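Bifunctional enzyme IspD/IspF (Campylobacter jejuni, PDB 1W55) makes 4-diphosphocytidyl-2-C-methyl-D-erythritol from CTP and 2-C-methyl-D-erythritol 4-phosphate, and converts the 2-phosphate of that product into 2-C-methyl-D-erythritol 2,4-cyclodiphosphate, releasing CMP, in isoprenoid precursor biosynthesis. Local coordinates at residues 314-325 / 334-342; 252-261 / 356-364. All blocks are in the same frame, centred on the assembly; numbering follows the deposited sequence.

Contact 1. Residues 314-325 / 334-342; sequences LKDFKQAMQSNI and FRINVKATT. With MG (magnesium ion), chain B; C (cytidine-5'-monophosphate), chain C.
OE1 of Gln-322 is gripped twice: the backbone N of Val-338 donates to it at 3.0 Å, standing above the plane of the amide, and water 2 donates to it while also bonding Val-338 O. The glutamine chain runs extended beyond CG (chi2 165°), which carries the amide from the helix across to the strand that is outermost in this chain's sheet. There it takes the N-H of Val-338 directly and reaches Val-338 O through the water, a task suited to a long, uncharged side chain. Its NE2 donates to water 1, next to Asn-337, whose OD1 is bonded by Gly-264 N of a second subunit.

Apolar side chains pack beside this polar strip. CD1 of Ile-325 meets CG2 of Ile-336 at 3.8 Å, and CE of Met-321 reaches CG1 of Val-338 at 4.0 Å, the two side chains crossing at about a right angle.

Lys-318 lays its methylenes along Val-338 O and Ala-340 CB, then ends in salt bridges to Asp-265 and Glu-268 of the second subunit, with a weak bond to O2 of bound CMP. CB of Ala-340 lies 3.5 Å from N3 of the cytosine, which accepts a straight bond from Leu-314 N (168°). Thr-341 OG1 binds magnesium at 2.3 Å, together with CMP OP3 and Asp-217 of the second subunit, and Thr-342 N donates to OP1. Helix and strand thus form the second half of a beta-alpha-beta unit whose strand end and helix start together line the CMP site of the IspF domain, shared between subunits, with the metal at the strand end.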
loop_
_atom_site.group_PDB
_atom_site.type_symbol
_atom_site.label_atom_id
_atom_site.label_comp_id
_atom_site.label_asym_id
_atom_site.label_seq_id
_atom_site.Cartn_x
_atom_site.Cartn_y
_atom_site.Cartn_z
ATOM N N LEU A 314 -32.480 42.494 6.975
ATOM C CA LEU A 314 -32.550 41.044 7.153
ATOM C C LEU A 314 -31.730 40.531 8.320
ATOM O O LEU A 314 -31.785 39.350 8.646
ATOM C CB LEU A 314 -32.110 40.330 5.868
ATOM C CG LEU A 314 -32.945 40.581 4.609
ATOM C CD1 LEU A 314 -32.499 39.628 3.533
ATOM C CD2 LEU A 314 -34.431 40.400 4.885
ATOM N N LYS A 315 -30.958 41.418 8.930
ATOM C CA LYS A 315 -30.011 41.067 9.990
ATOM C C LYS A 315 -30.544 40.072 11.028
ATOM O O LYS A 315 -29.901 39.034 11.306
ATOM C CB LYS A 315 -29.520 42.350 10.682
ATOM C CG LYS A 315 -28.635 42.144 11.914
ATOM C CD LYS A 315 -28.377 43.479 12.600
ATOM C CE LYS A 315 -27.091 43.451 13.403
ATOM N NZ LYS A 315 -27.242 42.831 14.750
ATOM N N ASP A 316 -31.715 40.385 11.594
ATOM C CA ASP A 316 -32.250 39.609 12.706
ATOM C C ASP A 316 -32.825 38.260 12.255
ATOM O O ASP A 316 -33.192 37.428 13.089
ATOM C CB ASP A 316 -33.300 40.418 13.490
ATOM C CG ASP A 316 -32.697 41.620 14.246
ATOM O OD1 ASP A 316 -31.459 41.698 14.461
ATOM O OD2 ASP A 316 -33.414 42.547 14.675
ATOM N N PHE A 317 -32.881 38.045 10.941
ATOM C CA PHE A 317 -33.533 36.859 10.373
ATOM C C PHE A 317 -32.560 35.883 9.709
ATOM O O PHE A 317 -32.944 34.778 9.317
ATOM C CB PHE A 317 -34.634 37.296 9.399
ATOM C CG PHE A 317 -35.666 38.203 10.028
ATOM C CD1 PHE A 317 -35.559 39.587 9.917
ATOM C CD2 PHE A 317 -36.729 37.670 10.760
ATOM C CE1 PHE A 317 -36.508 40.429 10.517
ATOM C CE2 PHE A 317 -37.682 38.505 11.374
ATOM C CZ PHE A 317 -37.572 39.882 11.249
ATOM N N LYS A 318 -31.300 36.288 9.587
ATOM C CA LYS A 318 -30.323 35.528 8.804
ATOM C C LYS A 318 -30.052 34.138 9.371
ATOM O O LYS A 318 -30.014 33.172 8.620
ATOM C CB LYS A 318 -29.017 36.312 8.635
ATOM C CG LYS A 318 -29.125 37.456 7.654
ATOM C CD LYS A 318 -27.942 38.425 7.829
ATOM C CE LYS A 318 -28.092 39.647 6.919
ATOM N NZ LYS A 318 -27.009 40.647 7.135
ATOM N N GLN A 319 -29.879 34.035 10.686
ATOM C CA GLN A 319 -29.650 32.731 11.321
ATOM C C GLN A 319 -30.858 31.782 11.166
ATOM O O GLN A 319 -30.689 30.586 10.896
ATOM C CB GLN A 319 -29.216 32.870 12.795
ATOM C CG GLN A 319 -27.881 33.638 13.012
ATOM C CD GLN A 319 -26.683 33.018 12.269
ATOM O OE1 GLN A 319 -26.400 31.830 12.426
ATOM N NE2 GLN A 319 -25.986 33.821 11.467
ATOM N N ALA A 320 -32.062 32.326 11.315
ATOM C CA ALA A 320 -33.284 31.551 11.124
ATOM C C ALA A 320 -33.469 31.065 9.662
ATOM O O ALA A 320 -33.879 29.933 9.432
ATOM C CB ALA A 320 -34.500 32.366 11.591
ATOM N N MET A 321 -33.177 31.928 8.691
ATOM C CA MET A 321 -33.215 31.547 7.271
ATOM C C MET A 321 -32.248 30.396 6.979
ATOM O O MET A 321 -32.621 29.398 6.352
ATOM C CB MET A 321 -32.874 32.751 6.385
ATOM C CG MET A 321 -33.992 33.781 6.302
ATOM S SD MET A 321 -33.541 35.314 5.469
ATOM C CE MET A 321 -33.581 34.806 3.931
ATOM N N GLN A 322 -31.011 30.551 7.452
ATOM C CA GLN A 322 -29.973 29.526 7.343
ATOM C C GLN A 322 -30.420 28.205 7.955
ATOM O O GLN A 322 -30.216 27.130 7.373
ATOM C CB GLN A 322 -28.677 30.013 8.016
ATOM C CG GLN A 322 -27.931 31.034 7.161
ATOM C CD GLN A 322 -26.837 31.823 7.900
ATOM O OE1 GLN A 322 -26.528 32.944 7.503
ATOM N NE2 GLN A 322 -26.245 31.240 8.944
ATOM N N SER A 323 -31.038 28.289 9.127
ATOM C CA SER A 323 -31.474 27.102 9.852
ATOM C C SER A 323 -32.667 26.414 9.167
ATOM O O SER A 323 -32.734 25.179 9.105
ATOM C CB SER A 323 -31.768 27.445 11.328
ATOM O OG SER A 323 -32.543 26.424 11.937
ATOM N N ASN A 324 -33.601 27.203 8.650
ATOM C CA ASN A 324 -34.727 26.648 7.887
ATOM C C ASN A 324 -34.313 25.985 6.552
ATOM O O ASN A 324 -34.839 24.926 6.195
ATOM C CB ASN A 324 -35.799 27.718 7.656
ATOM C CG ASN A 324 -37.190 27.118 7.411
ATOM O OD1 ASN A 324 -37.587 26.131 8.045
ATOM N ND2 ASN A 324 -37.928 27.707 6.481
ATOM N N ILE A 325 -33.373 26.602 5.830
ATOM C CA ILE A 325 -32.767 25.972 4.648
ATOM C C ILE A 325 -32.093 24.656 5.012
ATOM O O ILE A 325 -32.233 23.675 4.290
ATOM C CB ILE A 325 -31.729 26.909 3.938
ATOM C CG1 ILE A 325 -32.411 28.123 3.303
ATOM C CG2 ILE A 325 -30.927 26.127 2.865
ATOM C CD1 ILE A 325 -31.436 29.304 3.000
ATOM N N PHE A 334 -23.971 24.750 9.372
ATOM C CA PHE A 334 -22.771 25.514 9.031
ATOM C C PHE A 334 -22.522 25.657 7.521
ATOM O O PHE A 334 -21.763 26.525 7.105
ATOM C CB PHE A 334 -21.528 24.944 9.723
ATOM C CG PHE A 334 -20.977 23.691 9.078
ATOM C CD1 PHE A 334 -19.974 23.772 8.112
ATOM C CD2 PHE A 334 -21.421 22.432 9.476
ATOM C CE1 PHE A 334 -19.443 22.610 7.528
ATOM C CE2 PHE A 334 -20.900 21.276 8.908
ATOM C CZ PHE A 334 -19.911 21.362 7.927
ATOM N N ARG A 335 -23.156 24.797 6.728
ATOM C CA ARG A 335 -22.994 24.791 5.273
ATOM C C ARG A 335 -23.835 25.846 4.542
ATOM O O ARG A 335 -23.785 25.908 3.320
ATOM C CB ARG A 335 -23.348 23.411 4.712
ATOM C CG ARG A 335 -22.404 22.327 5.137
ATOM C CD ARG A 335 -22.841 20.941 4.735
ATOM N NE ARG A 335 -21.854 19.970 5.203
ATOM C CZ ARG A 335 -20.639 19.800 4.677
ATOM N NH1 ARG A 335 -20.233 20.516 3.616
ATOM N NH2 ARG A 335 -19.827 18.892 5.207
ATOM N N ILE A 336 -24.613 26.642 5.287
ATOM C CA ILE A 336 -25.541 27.628 4.714
ATOM C C ILE A 336 -25.174 29.021 5.194
ATOM O O ILE A 336 -24.981 29.235 6.398
ATOM C CB ILE A 336 -27.029 27.366 5.158
ATOM C CG1 ILE A 336 -27.379 25.868 5.239
ATOM C CG2 ILE A 336 -27.998 28.172 4.293
ATOM C CD1 ILE A 336 -27.296 25.114 3.954
ATOM N N ASN A 337 -25.139 29.974 4.269
ATOM C CA ASN A 337 -24.860 31.364 4.615
ATOM C C ASN A 337 -25.735 32.331 3.823
ATOM O O ASN A 337 -25.840 32.229 2.598
ATOM C CB ASN A 337 -23.384 31.690 4.392
ATOM C CG ASN A 337 -22.961 32.981 5.086
ATOM O OD1 ASN A 337 -22.748 33.008 6.304
ATOM N ND2 ASN A 337 -22.829 34.051 4.312
ATOM N N VAL A 338 -26.352 33.277 4.522
ATOM C CA VAL A 338 -27.207 34.266 3.874
ATOM C C VAL A 338 -26.685 35.657 4.172
ATOM O O VAL A 338 -26.514 36.020 5.340
ATOM C CB VAL A 338 -28.685 34.127 4.328
ATOM C CG1 VAL A 338 -29.561 35.221 3.700
ATOM C CG2 VAL A 338 -29.229 32.738 3.969
ATOM N N LYS A 339 -26.432 36.430 3.118
ATOM C CA LYS A 339 -25.921 37.790 3.238
ATOM C C LYS A 339 -26.925 38.754 2.640
ATOM O O LYS A 339 -27.857 38.336 1.955
ATOM C CB LYS A 339 -24.572 37.928 2.502
ATOM C CG LYS A 339 -23.574 36.806 2.803
ATOM C CD LYS A 339 -22.197 37.090 2.196
ATOM C CE LYS A 339 -22.223 37.080 0.666
ATOM N NZ LYS A 339 -22.923 35.882 0.090
ATOM N N ALA A 340 -26.726 40.051 2.876
ATOM C CA ALA A 340 -27.598 41.061 2.296
ATOM C C ALA A 340 -26.854 42.351 2.004
ATOM O O ALA A 340 -25.874 42.662 2.657
ATOM C CB ALA A 340 -28.805 41.330 3.228
ATOM N N THR A 341 -27.335 43.102 1.019
ATOM C CA THR A 341 -26.842 44.451 0.767
ATOM C C THR A 341 -27.976 45.309 0.209
ATOM O O THR A 341 -28.915 44.788 -0.408
ATOM C CB THR A 341 -25.612 44.441 -0.208
ATOM O OG1 THR A 341 -25.168 45.789 -0.435
ATOM C CG2 THR A 341 -26.015 43.960 -1.625
ATOM N N THR A 342 -27.912 46.616 0.446
ATOM C CA THR A 342 -28.755 47.549 -0.305
ATOM C C THR A 342 -27.995 47.941 -1.571
ATOM O O THR A 342 -26.849 47.525 -1.767
ATOM C CB THR A 342 -29.102 48.810 0.520
ATOM O OG1 THR A 342 -27.926 49.617 0.680
ATOM C CG2 THR A 342 -29.534 48.463 1.985
HETATM MG MG MG B . -23.526 47.014 0.570
HETATM O OP3 C C . -23.910 47.597 2.402
HETATM P P C C . -25.159 48.250 2.911
HETATM O OP1 C C . -26.291 48.219 1.936
HETATM O OP2 C C . -24.885 49.621 3.460
HETATM O "O5'" C C . -25.631 47.342 4.144
HETATM C "C5'" C C . -24.852 47.221 5.325
HETATM C "C4'" C C . -25.190 45.913 6.039
HETATM O "O4'" C C . -26.581 45.833 6.387
HETATM C "C3'" C C . -24.931 44.650 5.218
HETATM O "O3'" C C . -23.579 44.210 5.311
HETATM C "C2'" C C . -25.889 43.644 5.831
HETATM O "O2'" C C . -25.323 43.125 7.032
HETATM C "C1'" C C . -27.059 44.480 6.303
HETATM N N1 C C . -28.295 44.436 5.481
HETATM C C2 C C . -29.388 43.638 5.880
HETATM O O2 C C . -29.295 42.927 6.904
HETATM N N3 C C . -30.541 43.624 5.162
HETATM C C4 C C . -30.661 44.376 4.041
HETATM N N4 C C . -31.813 44.367 3.315
HETATM C C5 C C . -29.592 45.157 3.625
HETATM C C6 C C . -28.412 45.184 4.369
HETATM O O HOH W 1 -23.694 32.620 9.120
HETATM O O HOH W 2 -25.473 35.389 7.735
HETATM O O HOH W 3 -21.620 47.712 1.382
HETATM O O HOH W 4 -22.888 45.266 1.385
HETATM O O HOH W 5 -24.291 48.707 -0.513
#

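Contact 2. Residues 252-261 / 356-364; sequences SLTDAILGAA and AVLSSVNLK
Helix 252-260 lies over strand 356-364 with the two chains running in roughly the same direction, their axes 31° apart and 7.4 Å from each other at closest approach. This is helix-on-sheet packing in the alpha/beta fold of the IspF domain, where helix 248-260 covers one face of the mixed sheet. Alternate strand residues, Val-357, Ser-359, Val-361 and Leu-363, turn their CB atoms to the helix, which answers with Ser-252, Ala-256 and Ala-260. Leu-358 points the other way and packs on its counterparts in the second and third subunits.

The middle and far end of the interface are apolar. Val-361 stands between several helix side chains: its CG2 meets CD1 of Leu-253 at 3.8 Å, with the two side chains at about a right angle, and also touches CG1 of Ile-257, while its CG1 faces CB of Ala-260. Alanines suit the helix face here because a single methyl lets the backbone settle close to the strand; CB of Ala-256 lies 3.9 Å from CB of Ser-359. Leu-363, with CG anti to its carbonyl carbon (chi1 -81°), sends CD1 against the end of the helix, 3.6 Å from CB of Ala-260, and onto CB of Ala-261 as well.

Near Asp-217 the contact turns polar, with two serines beside Val-357, whose CG1 touches CB of Ser-252; their small side chains can lie close together while bonding each other. OG of Ser-252 is held anti to the backbone N (chi1 173°), a placing that directs it at the strand. It accepts a bond from Ser-359 OG at 2.9 Å and gives its own proton to Val-357 O at 2.8 Å, approaching that carbonyl from well above its plane.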
loop_
_atom_site.group_PDB
_atom_site.type_symbol
_atom_site.label_atom_id
_atom_site.label_comp_id
_atom_site.label_asym_id
_atom_site.label_seq_id
_atom_site.Cartn_x
_atom_site.Cartn_y
_atom_site.Cartn_z
ATOM N N SER A 252 -34.410 31.479 -6.099
ATOM C CA SER A 252 -33.047 31.670 -6.585
ATOM C C SER A 252 -32.200 30.461 -6.222
ATOM O O SER A 252 -31.433 29.959 -7.041
ATOM C CB SER A 252 -32.434 32.942 -5.993
ATOM O OG SER A 252 -31.062 33.050 -6.335
ATOM N N LEU A 253 -32.355 29.985 -4.991
ATOM C CA LEU A 253 -31.586 28.851 -4.517
ATOM C C LEU A 253 -31.919 27.557 -5.292
ATOM O O LEU A 253 -31.028 26.783 -5.638
ATOM C CB LEU A 253 -31.804 28.663 -3.022
ATOM C CG LEU A 253 -31.087 27.489 -2.384
ATOM C CD1 LEU A 253 -29.561 27.515 -2.691
ATOM C CD2 LEU A 253 -31.381 27.485 -0.881
ATOM N N THR A 254 -33.201 27.337 -5.559
ATOM C CA THR A 254 -33.637 26.228 -6.403
ATOM C C THR A 254 -32.910 26.250 -7.756
ATOM O O THR A 254 -32.413 25.229 -8.213
ATOM C CB THR A 254 -35.155 26.325 -6.609
ATOM O OG1 THR A 254 -35.834 26.258 -5.325
ATOM C CG2 THR A 254 -35.653 25.128 -7.400
ATOM N N ASP A 255 -32.844 27.420 -8.389
ATOM C CA ASP A 255 -32.126 27.558 -9.652
ATOM C C ASP A 255 -30.643 27.162 -9.531
ATOM O O ASP A 255 -30.118 26.492 -10.404
ATOM C CB ASP A 255 -32.261 28.981 -10.187
ATOM C CG ASP A 255 -33.329 29.103 -11.267
ATOM O OD1 ASP A 255 -34.074 28.123 -11.476
ATOM O OD2 ASP A 255 -33.499 30.140 -11.955
ATOM N N ALA A 256 -29.985 27.552 -8.443
ATOM C CA ALA A 256 -28.563 27.246 -8.271
ATOM C C ALA A 256 -28.318 25.752 -8.145
ATOM O O ALA A 256 -27.390 25.216 -8.751
ATOM C CB ALA A 256 -27.966 28.010 -7.075
ATOM N N ILE A 257 -29.169 25.082 -7.373
ATOM C CA ILE A 257 -29.070 23.639 -7.139
ATOM C C ILE A 257 -29.343 22.822 -8.401
ATOM O O ILE A 257 -28.611 21.880 -8.710
ATOM C CB ILE A 257 -30.030 23.219 -5.981
ATOM C CG1 ILE A 257 -29.501 23.760 -4.643
ATOM C CG2 ILE A 257 -30.148 21.688 -5.909
ATOM C CD1 ILE A 257 -30.509 23.759 -3.494
ATOM N N LEU A 258 -30.387 23.188 -9.140
ATOM C CA LEU A 258 -30.678 22.545 -10.413
ATOM C C LEU A 258 -29.575 22.828 -11.427
ATOM O O LEU A 258 -29.204 21.943 -12.212
ATOM C CB LEU A 258 -32.012 23.036 -10.977
ATOM C CG LEU A 258 -33.280 22.677 -10.199
ATOM C CD1 LEU A 258 -34.451 23.495 -10.733
ATOM C CD2 LEU A 258 -33.587 21.173 -10.242
ATOM N N GLY A 259 -29.053 24.057 -11.405
ATOM C CA GLY A 259 -28.038 24.478 -12.357
ATOM C C GLY A 259 -26.747 23.709 -12.199
ATOM O O GLY A 259 -26.166 23.269 -13.188
ATOM N N ALA A 260 -26.313 23.517 -10.948
ATOM C CA ALA A 260 -25.087 22.778 -10.663
ATOM C C ALA A 260 -25.203 21.314 -11.099
ATOM O O ALA A 260 -24.212 20.695 -11.474
ATOM C CB ALA A 260 -24.723 22.886 -9.169
ATOM N N ALA A 261 -26.427 20.788 -11.073
ATOM C CA ALA A 261 -26.707 19.400 -11.438
ATOM C C ALA A 261 -27.032 19.227 -12.913
ATOM O O ALA A 261 -27.272 18.116 -13.362
ATOM C CB ALA A 261 -27.864 18.850 -10.576
ATOM N N ALA A 356 -33.843 41.306 -5.370
ATOM C CA ALA A 356 -33.179 40.234 -6.088
ATOM C C ALA A 356 -32.375 39.360 -5.134
ATOM O O ALA A 356 -31.982 39.799 -4.048
ATOM C CB ALA A 356 -32.288 40.808 -7.192
ATOM N N VAL A 357 -32.154 38.111 -5.536
ATOM C CA VAL A 357 -31.359 37.180 -4.748
ATOM C C VAL A 357 -30.340 36.445 -5.638
ATOM O O VAL A 357 -30.707 35.818 -6.638
ATOM C CB VAL A 357 -32.243 36.174 -3.968
ATOM C CG1 VAL A 357 -31.370 35.220 -3.175
ATOM C CG2 VAL A 357 -33.249 36.909 -3.023
ATOM N N LEU A 358 -29.064 36.559 -5.273
ATOM C CA LEU A 358 -27.990 35.796 -5.902
ATOM C C LEU A 358 -27.625 34.600 -5.018
ATOM O O LEU A 358 -27.349 34.771 -3.820
ATOM C CB LEU A 358 -26.759 36.684 -6.122
ATOM C CG LEU A 358 -25.500 35.992 -6.678
ATOM C CD1 LEU A 358 -25.710 35.569 -8.145
ATOM C CD2 LEU A 358 -24.251 36.883 -6.525
ATOM N N SER A 359 -27.613 33.406 -5.607
ATOM C CA SER A 359 -27.244 32.171 -4.917
ATOM C C SER A 359 -26.054 31.487 -5.576
ATOM O O SER A 359 -25.938 31.488 -6.801
ATOM C CB SER A 359 -28.416 31.174 -4.890
ATOM O OG SER A 359 -29.554 31.724 -4.254
ATOM N N SER A 360 -25.178 30.905 -4.752
ATOM C CA SER A 360 -24.106 30.040 -5.229
ATOM C C SER A 360 -24.107 28.738 -4.437
ATOM O O SER A 360 -24.280 28.725 -3.212
ATOM C CB SER A 360 -22.720 30.686 -5.113
ATOM O OG SER A 360 -22.731 32.001 -5.612
ATOM N N VAL A 361 -23.841 27.658 -5.150
ATOM C CA VAL A 361 -23.888 26.321 -4.593
ATOM C C VAL A 361 -22.683 25.528 -5.140
ATOM O O VAL A 361 -22.228 25.774 -6.257
ATOM C CB VAL A 361 -25.244 25.729 -5.021
ATOM C CG1 VAL A 361 -25.151 24.310 -5.509
ATOM C CG2 VAL A 361 -26.293 25.970 -3.949
ATOM N N ASN A 362 -22.138 24.627 -4.327
ATOM C CA ASN A 362 -21.154 23.657 -4.784
ATOM C C ASN A 362 -21.733 22.268 -4.529
ATOM O O ASN A 362 -22.234 21.984 -3.439
ATOM C CB ASN A 362 -19.810 23.835 -4.059
ATOM C CG ASN A 362 -18.811 24.682 -4.852
ATOM O OD1 ASN A 362 -19.101 25.152 -5.953
ATOM N ND2 ASN A 362 -17.624 24.859 -4.299
ATOM N N LEU A 363 -21.702 21.430 -5.560
ATOM C CA LEU A 363 -22.182 20.061 -5.492
ATOM C C LEU A 363 -21.003 19.126 -5.720
ATOM O O LEU A 363 -20.149 19.394 -6.574
ATOM C CB LEU A 363 -23.171 19.795 -6.625
ATOM C CG LEU A 363 -24.636 20.187 -6.627
ATOM C CD1 LEU A 363 -25.284 19.550 -7.894
ATOM C CD2 LEU A 363 -25.350 19.744 -5.330
ATOM N N LYS A 364 -20.973 18.028 -4.972
ATOM C CA LYS A 364 -20.031 16.939 -5.227
ATOM C C LYS A 364 -20.843 15.687 -5.518
ATOM O O LYS A 364 -22.068 15.693 -5.361
ATOM C CB LYS A 364 -19.158 16.695 -4.004
ATOM C CG LYS A 364 -19.928 16.139 -2.830
ATOM C CD LYS A 364 -19.064 15.988 -1.604
ATOM C CE LYS A 364 -19.903 15.530 -0.419
ATOM N NZ LYS A 364 -19.083 14.982 0.692
#

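The centres of contacts 1 and 2 lie 15 Å apart within the IspF domain, and both are built on the same mixed sheet. Strand 298-308 separates their strands, pairing antiparallel with 354-365 and parallel with 336-341. Along the chain, helix 248-260 comes first, then helix 318-329 and strand 336-341, and last strand 354-365, so contact 1 falls wholly between the two halves of contact 2. The two helices touch, for example at Ile-325 CG2 and Leu-253 CD2 (4.0 Å), merging their apolar layers. Both contacts touch the second subunit, and contact 2 a third, so this part of the domain lies at subunit interfaces of the six-chain assembly.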